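Local coordinates for protein Zn-dependent hydrolase of metallo-beta-lactamase superfamily TM0207 (Thermotoga maritima, PDB 1VJN) that is a putative zinc-dependent hydrolase of the metallo-beta-lactamase superfamily, probably using bound metal to cleave a substrate not identified here, at residues A[143-148]-A[170-175]. Residues are numbered along the deposited sequence; the frame is centred on the assembly and turned at random.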
loop_
_atom_site.group_PDB
_atom_site.type_symbol
_atom_site.label_atom_id
_atom_site.label_comp_id
_atom_site.label_asym_id
_atom_site.label_seq_id
_atom_site.Cartn_x
_atom_site.Cartn_y
_atom_site.Cartn_z
ATOM N N LEU A 143 2.293 -1.313 2.964
ATOM C CA LEU A 143 2.742 -0.991 1.612
ATOM C C LEU A 143 3.373 0.389 1.686
ATOM O O LEU A 143 2.678 1.380 1.975
ATOM C CB LEU A 143 1.569 -1.006 0.653
ATOM C CG LEU A 143 0.670 -2.264 0.766
ATOM C CD1 LEU A 143 -0.527 -2.132 -0.192
ATOM C CD2 LEU A 143 1.395 -3.500 0.490
ATOM N N VAL A 144 4.692 0.462 1.460
ATOM C CA VAL A 144 5.443 1.681 1.853
ATOM C C VAL A 144 6.382 2.132 0.707
ATOM O O VAL A 144 7.094 1.321 0.157
ATOM C CB VAL A 144 6.219 1.448 3.220
ATOM C CG1 VAL A 144 7.260 0.397 3.080
ATOM C CG2 VAL A 144 6.915 2.707 3.710
ATOM N N PRO A 145 6.331 3.413 0.309
ATOM C CA PRO A 145 7.218 3.939 -0.691
ATOM C C PRO A 145 8.622 4.111 -0.117
ATOM O O PRO A 145 8.741 4.422 1.053
ATOM C CB PRO A 145 6.600 5.316 -1.020
ATOM C CG PRO A 145 5.910 5.724 0.196
ATOM C CD PRO A 145 5.433 4.461 0.811
ATOM N N VAL A 146 9.656 3.864 -0.921
ATOM C CA VAL A 146 11.030 3.941 -0.472
ATOM C C VAL A 146 12.021 4.602 -1.449
ATOM O O VAL A 146 13.230 4.530 -1.229
ATOM C CB VAL A 146 11.580 2.509 -0.166
ATOM C CG1 VAL A 146 10.725 1.813 0.902
ATOM C CG2 VAL A 146 11.697 1.634 -1.454
ATOM N N GLY A 147 11.538 5.221 -2.522
ATOM C CA GLY A 147 12.442 5.789 -3.532
ATOM C C GLY A 147 13.137 7.105 -3.203
ATOM O O GLY A 147 14.065 7.476 -3.922
ATOM N N GLY A 148 12.652 7.861 -2.209
ATOM C CA GLY A 148 13.438 8.979 -1.616
ATOM C C GLY A 148 13.378 10.464 -2.010
ATOM O O GLY A 148 13.828 11.349 -1.231
ATOM N N ILE A 170 5.913 -4.304 2.455
ATOM C CA ILE A 170 6.117 -4.401 1.039
ATOM C C ILE A 170 6.520 -3.026 0.524
ATOM O O ILE A 170 5.705 -2.090 0.567
ATOM C CB ILE A 170 4.846 -4.935 0.327
ATOM C CG1 ILE A 170 4.460 -6.341 0.834
ATOM C CG2 ILE A 170 5.018 -4.921 -1.181
ATOM C CD1 ILE A 170 3.006 -6.733 0.639
ATOM N N PRO A 171 7.778 -2.878 0.067
ATOM C CA PRO A 171 8.224 -1.575 -0.494
ATOM C C PRO A 171 7.606 -1.301 -1.885
ATOM O O PRO A 171 7.269 -2.239 -2.651
ATOM C CB PRO A 171 9.749 -1.738 -0.642
ATOM C CG PRO A 171 9.965 -3.263 -0.798
ATOM C CD PRO A 171 8.858 -3.912 0.035
HETATM N N MSE A 172 7.473 -0.039 -2.229
HETATM C CA MSE A 172 7.061 0.303 -3.583
HETATM C C MSE A 172 7.724 1.615 -3.908
HETATM O O MSE A 172 8.427 2.159 -3.060
HETATM C CB MSE A 172 5.543 0.418 -3.698
HETATM C CG MSE A 172 4.940 1.358 -2.683
HETATM SE SE MSE A 172 2.930 1.348 -2.640
HETATM C CE MSE A 172 2.747 2.746 -1.255
ATOM N N HIS A 173 7.522 2.087 -5.140
ATOM C CA HIS A 173 7.947 3.435 -5.559
ATOM C C HIS A 173 9.484 3.517 -5.536
ATOM O O HIS A 173 10.030 4.428 -4.932
ATOM C CB HIS A 173 7.410 4.558 -4.623
ATOM C CG HIS A 173 5.980 4.936 -4.833
ATOM N ND1 HIS A 173 5.008 4.736 -3.867
ATOM C CD2 HIS A 173 5.363 5.565 -5.860
ATOM C CE1 HIS A 173 3.850 5.195 -4.305
ATOM N NE2 HIS A 173 4.035 5.690 -5.517
ATOM N N TYR A 174 10.165 2.549 -6.153
ATOM C CA TYR A 174 11.617 2.515 -6.220
ATOM C C TYR A 174 12.052 2.388 -7.683
ATOM O O TYR A 174 11.182 2.305 -8.546
ATOM C CB TYR A 174 12.165 1.353 -5.358
ATOM C CG TYR A 174 11.476 0.037 -5.523
ATOM C CD1 TYR A 174 11.800 -0.781 -6.559
ATOM C CD2 TYR A 174 10.550 -0.426 -4.580
ATOM C CE1 TYR A 174 11.197 -1.990 -6.728
ATOM C CE2 TYR A 174 9.978 -1.668 -4.709
ATOM C CZ TYR A 174 10.301 -2.442 -5.806
ATOM O OH TYR A 174 9.733 -3.672 -6.022
ATOM N N LYS A 175 13.378 2.392 -7.934
ATOM C CA LYS A 175 13.959 2.300 -9.255
ATOM C C LYS A 175 13.538 1.022 -9.949
ATOM O O LYS A 175 13.694 -0.069 -9.375
ATOM C CB LYS A 175 15.494 2.339 -9.206
ATOM C CG LYS A 175 16.113 2.708 -10.498
ATOM C CD LYS A 175 17.686 2.689 -10.452
ATOM C CE LYS A 175 18.276 3.764 -9.531
ATOM N NZ LYS A 175 17.927 5.181 -9.926
#
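Both backbone polar atoms of Val144 bond to the neighbouring strand: its N donates to Ile170 O (2.9 Å, 161° at the hydrogen), and its O accepts from Met172 N at 2.8 Å. Val146 N continues the parallel ladder to Met172 O at 3.0 Å. Segments 143-145 and 170-172 run parallel with a 36° twist between their directions. On the face of Leu143, Ile170, Pro145 and Met172, the Leu143 CD2 methyl lies alongside Ile170, 3.6 Å from its CD1. The selenomethionine Met172 sets CG between the backbone N and carbonyl carbon (chi1 53°); the extended chain beyond it carries CE into the notch formed by Leu143 O and Pro145 CD, the latter 3.8 Å away. Further along, Pro145 CB sits 3.3 Å from His173 ND1, meeting the imidazole obliquely. Just past the end of its strand, Val146 is a forked bump: both methyls are 4.0 Å from Pro171 CB, while CG2 also reaches Tyr174 CD2 at 3.9 Å. Helix 154-163, the crossover of this beta-alpha-beta unit, packs on Val144 and Val146. The strands are neighbours in one sheet of the metallo-hydrolase/oxidoreductase fold, whose metal site lies at such C-terminal strand ends. Chemically, backbone bonds fix the register and apolar groups fill the interstices; His173 ND1, with no polar partner in the model, meets aliphatic Pro145, and His173's position is consistent with the metal-binding histidine that commonly follows this strand in relatives.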